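PDB 3GWZ: mitomycin biosynthesis 6-O-methyltransferase, which catalyses transfer of the S-methyl group of S-adenosyl-L-methionine to the 6-hydroxyl of 6-demethylmitomycins A and B, completing the quinone methoxy group of mitomycins A and B. Local coordinates for residues 198-203 against 222-227; 204-209 against 269-274. One frame throughout, in Å; residues are numbered along the deposited sequence.

Interaction 1: residues 198-203 against 222-227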
loop_
_atom_site.group_PDB
_atom_site.type_symbol
_atom_site.label_atom_id
_atom_site.label_comp_id
_atom_site.label_asym_id
_atom_site.label_seq_id
_atom_site.Cartn_x
_atom_site.Cartn_y
_atom_site.Cartn_z
ATOM N N TYR A 198 -21.682 -5.242 -25.023
ATOM C CA TYR A 198 -22.087 -4.621 -26.275
ATOM C C TYR A 198 -21.080 -4.915 -27.372
ATOM O O TYR A 198 -19.874 -4.741 -27.186
ATOM C CB TYR A 198 -22.247 -3.103 -26.112
ATOM C CG TYR A 198 -22.873 -2.429 -27.313
ATOM C CD1 TYR A 198 -24.256 -2.338 -27.439
ATOM C CD2 TYR A 198 -22.085 -1.878 -28.314
ATOM C CE1 TYR A 198 -24.835 -1.730 -28.531
ATOM C CE2 TYR A 198 -22.649 -1.271 -29.407
ATOM C CZ TYR A 198 -24.029 -1.197 -29.515
ATOM O OH TYR A 198 -24.604 -0.581 -30.604
ATOM N N ASP A 199 -21.588 -5.350 -28.521
ATOM C CA ASP A 199 -20.743 -5.679 -29.661
ATOM C C ASP A 199 -20.352 -4.434 -30.453
ATOM O O ASP A 199 -21.123 -3.943 -31.274
ATOM C CB ASP A 199 -21.464 -6.676 -30.569
ATOM C CG ASP A 199 -20.547 -7.279 -31.620
ATOM O OD1 ASP A 199 -19.412 -6.779 -31.781
ATOM O OD2 ASP A 199 -20.965 -8.255 -32.284
ATOM N N PHE A 200 -19.142 -3.936 -30.211
ATOM C CA PHE A 200 -18.646 -2.735 -30.882
ATOM C C PHE A 200 -17.905 -3.064 -32.179
ATOM O O PHE A 200 -17.311 -2.173 -32.789
ATOM C CB PHE A 200 -17.676 -1.963 -29.972
ATOM C CG PHE A 200 -18.320 -1.349 -28.745
ATOM C CD1 PHE A 200 -18.813 -0.056 -28.782
ATOM C CD2 PHE A 200 -18.400 -2.058 -27.560
ATOM C CE1 PHE A 200 -19.401 0.518 -27.658
ATOM C CE2 PHE A 200 -18.979 -1.494 -26.434
ATOM C CZ PHE A 200 -19.482 -0.199 -26.489
ATOM N N SER A 201 -17.917 -4.334 -32.591
ATOM C CA SER A 201 -17.060 -4.781 -33.699
ATOM C C SER A 201 -17.332 -4.077 -35.032
ATOM O O SER A 201 -16.474 -4.049 -35.917
ATOM C CB SER A 201 -17.148 -6.299 -33.883
ATOM O OG SER A 201 -18.460 -6.679 -34.262
ATOM N N GLY A 202 -18.522 -3.510 -35.179
ATOM C CA GLY A 202 -18.881 -2.850 -36.422
ATOM C C GLY A 202 -18.479 -1.389 -36.473
ATOM O O GLY A 202 -18.568 -0.751 -37.519
ATOM N N ALA A 203 -18.032 -0.853 -35.343
ATOM C CA ALA A 203 -17.736 0.573 -35.269
ATOM C C ALA A 203 -16.274 0.863 -35.562
ATOM O O ALA A 203 -15.382 0.156 -35.090
ATOM C CB ALA A 203 -18.125 1.130 -33.897
ATOM N N ASP A 222 -9.463 -1.327 -25.562
ATOM C CA ASP A 222 -8.698 -2.548 -25.332
ATOM C C ASP A 222 -9.413 -3.749 -25.948
ATOM O O ASP A 222 -8.783 -4.611 -26.560
ATOM C CB ASP A 222 -8.473 -2.787 -23.835
ATOM C CG ASP A 222 -7.381 -1.909 -23.257
ATOM O OD1 ASP A 222 -6.560 -1.382 -24.036
ATOM O OD2 ASP A 222 -7.346 -1.743 -22.020
ATOM N N ALA A 223 -10.733 -3.788 -25.798
ATOM C CA ALA A 223 -11.517 -4.950 -26.201
ATOM C C ALA A 223 -11.777 -5.009 -27.697
ATOM O O ALA A 223 -12.083 -6.074 -28.236
ATOM C CB ALA A 223 -12.837 -4.986 -25.446
ATOM N N PHE A 224 -11.682 -3.863 -28.359
ATOM C CA PHE A 224 -11.977 -3.770 -29.787
ATOM C C PHE A 224 -10.867 -3.032 -30.514
ATOM O O PHE A 224 -10.970 -1.834 -30.767
ATOM C CB PHE A 224 -13.333 -3.096 -30.018
ATOM C CG PHE A 224 -14.489 -3.901 -29.507
ATOM C CD1 PHE A 224 -15.114 -4.835 -30.323
ATOM C CD2 PHE A 224 -14.920 -3.762 -28.196
ATOM C CE1 PHE A 224 -16.165 -5.597 -29.850
ATOM C CE2 PHE A 224 -15.975 -4.527 -27.711
ATOM C CZ PHE A 224 -16.599 -5.445 -28.538
ATOM N N PRO A 225 -9.795 -3.764 -30.861
ATOM C CA PRO A 225 -8.536 -3.237 -31.404
ATOM C C PRO A 225 -8.660 -2.347 -32.645
ATOM O O PRO A 225 -7.786 -1.507 -32.852
ATOM C CB PRO A 225 -7.739 -4.505 -31.741
ATOM C CG PRO A 225 -8.295 -5.551 -30.837
ATOM C CD PRO A 225 -9.755 -5.229 -30.692
ATOM N N GLY A 226 -9.695 -2.520 -33.461
ATOM C CA GLY A 226 -9.827 -1.690 -34.650
ATOM C C GLY A 226 -10.457 -0.331 -34.377
ATOM O O GLY A 226 -10.471 0.554 -35.231
ATOM N N LEU A 227 -10.976 -0.158 -33.171
ATOM C CA LEU A 227 -11.734 1.041 -32.830
ATOM C C LEU A 227 -10.829 2.228 -32.497
ATOM O O LEU A 227 -9.753 2.053 -31.926
ATOM C CB LEU A 227 -12.649 0.738 -31.638
ATOM C CG LEU A 227 -13.670 1.805 -31.252
ATOM C CD1 LEU A 227 -14.690 2.013 -32.363
ATOM C CD2 LEU A 227 -14.361 1.401 -29.956
#

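Interaction 2: residues 204-209 against 269-274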
loop_
_atom_site.group_PDB
_atom_site.type_symbol
_atom_site.label_atom_id
_atom_site.label_comp_id
_atom_site.label_asym_id
_atom_site.label_seq_id
_atom_site.Cartn_x
_atom_site.Cartn_y
_atom_site.Cartn_z
ATOM N N ALA A 204 -16.035 1.912 -36.343
ATOM C CA ALA A 204 -14.681 2.401 -36.554
ATOM C C ALA A 204 -14.331 3.518 -35.567
ATOM O O ALA A 204 -13.185 3.638 -35.139
ATOM C CB ALA A 204 -14.502 2.875 -37.991
ATOM N N THR A 205 -15.323 4.329 -35.198
ATOM C CA THR A 205 -15.091 5.451 -34.293
ATOM C C THR A 205 -16.108 5.491 -33.166
ATOM O O THR A 205 -17.286 5.201 -33.370
ATOM C CB THR A 205 -15.178 6.797 -35.014
ATOM O OG1 THR A 205 -16.439 6.886 -35.684
ATOM C CG2 THR A 205 -14.030 6.954 -36.037
ATOM N N ALA A 206 -15.637 5.878 -31.984
ATOM C CA ALA A 206 -16.488 6.023 -30.802
ATOM C C ALA A 206 -16.194 7.351 -30.100
ATOM O O ALA A 206 -15.057 7.836 -30.100
ATOM C CB ALA A 206 -16.252 4.869 -29.854
ATOM N N VAL A 207 -17.222 7.949 -29.509
ATOM C CA VAL A 207 -17.033 9.169 -28.743
ATOM C C VAL A 207 -17.664 9.006 -27.359
ATOM O O VAL A 207 -18.842 8.662 -27.252
ATOM C CB VAL A 207 -17.673 10.378 -29.443
ATOM C CG1 VAL A 207 -17.638 11.588 -28.530
ATOM C CG2 VAL A 207 -16.967 10.673 -30.773
ATOM N N ASP A 208 -16.881 9.226 -26.307
ATOM C CA ASP A 208 -17.435 9.169 -24.952
ATOM C C ASP A 208 -17.672 10.570 -24.423
ATOM O O ASP A 208 -16.728 11.328 -24.162
ATOM C CB ASP A 208 -16.528 8.405 -23.977
ATOM C CG ASP A 208 -17.258 8.027 -22.685
ATOM O OD1 ASP A 208 -18.446 8.385 -22.549
ATOM O OD2 ASP A 208 -16.659 7.363 -21.814
ATOM N N ILE A 209 -18.946 10.892 -24.251
ATOM C CA ILE A 209 -19.363 12.223 -23.863
ATOM C C ILE A 209 -19.395 12.361 -22.345
ATOM O O ILE A 209 -20.156 11.667 -21.685
ATOM C CB ILE A 209 -20.762 12.511 -24.410
ATOM C CG1 ILE A 209 -20.801 12.270 -25.924
ATOM C CG2 ILE A 209 -21.187 13.940 -24.065
ATOM C CD1 ILE A 209 -22.192 11.989 -26.447
ATOM N N ALA A 269 -19.431 10.289 -35.642
ATOM C CA ALA A 269 -18.873 9.029 -35.144
ATOM C C ALA A 269 -19.878 7.890 -35.301
ATOM O O ALA A 269 -21.077 8.128 -35.400
ATOM C CB ALA A 269 -18.446 9.165 -33.676
ATOM N N ASP A 270 -19.386 6.655 -35.301
ATOM C CA ASP A 270 -20.245 5.476 -35.377
ATOM C C ASP A 270 -21.020 5.214 -34.081
ATOM O O ASP A 270 -22.190 4.822 -34.103
ATOM C CB ASP A 270 -19.412 4.238 -35.721
ATOM C CG ASP A 270 -18.832 4.295 -37.128
ATOM O OD1 ASP A 270 -19.478 4.900 -38.010
ATOM O OD2 ASP A 270 -17.738 3.732 -37.347
ATOM N N VAL A 271 -20.366 5.400 -32.944
ATOM C CA VAL A 271 -21.048 5.152 -31.680
ATOM C C VAL A 271 -20.730 6.255 -30.677
ATOM O O VAL A 271 -19.570 6.660 -30.515
ATOM C CB VAL A 271 -20.718 3.745 -31.114
ATOM C CG1 VAL A 271 -19.215 3.594 -30.892
ATOM C CG2 VAL A 271 -21.493 3.477 -29.818
ATOM N N TYR A 272 -21.776 6.770 -30.037
ATOM C CA TYR A 272 -21.612 7.735 -28.962
ATOM C C TYR A 272 -21.955 7.059 -27.644
ATOM O O TYR A 272 -22.889 6.257 -27.576
ATOM C CB TYR A 272 -22.515 8.949 -29.191
ATOM C CG TYR A 272 -22.079 9.761 -30.390
ATOM C CD1 TYR A 272 -21.252 10.862 -30.236
ATOM C CD2 TYR A 272 -22.461 9.396 -31.679
ATOM C CE1 TYR A 272 -20.821 11.592 -31.327
ATOM C CE2 TYR A 272 -22.044 10.127 -32.782
ATOM C CZ TYR A 272 -21.225 11.217 -32.604
ATOM O OH TYR A 272 -20.804 11.950 -33.696
ATOM N N LEU A 273 -21.191 7.367 -26.604
ATOM C CA LEU A 273 -21.443 6.779 -25.297
ATOM C C LEU A 273 -21.628 7.904 -24.294
ATOM O O LEU A 273 -20.938 8.917 -24.362
ATOM C CB LEU A 273 -20.288 5.875 -24.869
ATOM C CG LEU A 273 -20.030 4.611 -25.700
ATOM C CD1 LEU A 273 -19.276 4.963 -26.961
ATOM C CD2 LEU A 273 -19.240 3.604 -24.892
ATOM N N ILE A 274 -22.571 7.730 -23.376
ATOM C CA ILE A 274 -22.825 8.731 -22.339
ATOM C C ILE A 274 -23.258 8.001 -21.063
ATOM O O ILE A 274 -24.378 7.525 -20.951
ATOM C CB ILE A 274 -23.841 9.800 -22.811
ATOM C CG1 ILE A 274 -23.947 10.950 -21.803
ATOM C CG2 ILE A 274 -25.217 9.191 -23.096
ATOM C CD1 ILE A 274 -24.596 12.212 -22.398
#

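Interaction 1: residues 198-203 against 222-227
Phe-224 reaches across to the loop 198-203 and lays one ring face against Phe-200. It is the first residue to leave helical geometry after helix 215-223. Its CG is anti to the carbonyl carbon (chi1 -66°), and this carries the ring from CB toward the loop. Phe-200 CB sits over the ring face, nearest to Phe-224 CD2 and CG. It is 3.6 Å from the centroid of the Phe-224 ring, almost on the ring normal: a CH-pi contact. Phe-224 CE2 meets Phe-200 CD2 at 3.5 Å. The two rings form an offset edge-to-face pair, with the edge of Phe-200 toward the face of Phe-224 and the planes at 66°. Phe-224 CD1 and CE1 run past Ser-201 N, CE1 at 3.5 Å. Phe-224 CE1 and CZ both lie 3.4 Å from Phe-200 N, and CZ, the tip, is also close to Tyr-198 O.

The loop under this ring is braced from within. Asp-199 OD1 accepts a hydrogen bond from Ser-201 N at 3.0 Å, an Asx turn, and another from Ser-201 OG at 2.7 Å. Both donors come from the same face of the carboxylate plane. Beyond, Leu-227 CD1 packs 3.9 Å from Ala-203 CB. Phe-200 also touches Val-220 and Leu-273. Ring and methyl packing, partly against the loop backbone, thus holds the two segments together, while the Asp-199 to Ser-201 bonds shape the loop.

Interaction 2: residues 204-209 against 269-274
Strands 205-209 and 271-274 run parallel, 4.7 Å apart at closest approach and 20° from exact alignment, with Ala-206, Val-207 and Asp-208 in register with Val-271, Tyr-272 and Leu-273. They are neighbouring inner strands of the Rossmann-like sheet of class I methyltransferases. Backbone bonds alternate between the strands: Val-207 N to Val-271 O, Leu-273 N to Val-207 O, and Ile-209 N to Leu-273 O.

On one face, Val-207 and Tyr-272 lie side by side and point the same way. Val-207 CB is 3.7 Å from Tyr-272 CD1, and Val-207 CG2 turns to Ala-269 CB. The phenol oxygen accepts a hydrogen bond from Ala-269 N and also bonds to Pro-266 O, which fixes the far end of the ring. Ile-209 CD1 reaches the same ring. Helix 283-296 packs here against Ile-209 and Tyr-272. On the other face, Ala-206 CB presses tightly on Val-271 CG1 at 3.4 Å. Leu-273 CD1 lies near Ala-206 too. Asp-208 extends from this face, and its side chain is about 5 Å from the bound S-adenosyl-L-homocysteine.

The entry to the strands is polar. Thr-205 OG1 stands between its own N and carbonyl carbon (chi1 55°), where it accepts a hydrogen bond from Asp-270 N at 3.0 Å. Asp-270 OD1 makes a salt bridge with Lys-298. Asp-270 OD2 takes two backbone donors: Ala-204 N at 2.7 Å on the anti lone pair, and Thr-205 N at 3.3 Å from above the carboxylate plane.

The segments of the two interactions alternate along the chain; 198-203 leads directly into 204-209. Interaction 2 is the buried one, within the central sheet, where backbone hydrogen bonds join two strands near the bound S-adenosyl-L-homocysteine. Interaction 1 is only partly buried. It lies farther from that ligand, where side-chain packing joins the loop before strand 205-209 to the end of helix 215-223 and the turn that follows. Leu-227 connects them: its CD1 lies 3.6 Å from Ala-204 O, and its CD2 touches Ala-206 CB. Aspartates shape backbone in both, Asp-199 within its own loop and Asp-270 across to the neighbouring segment.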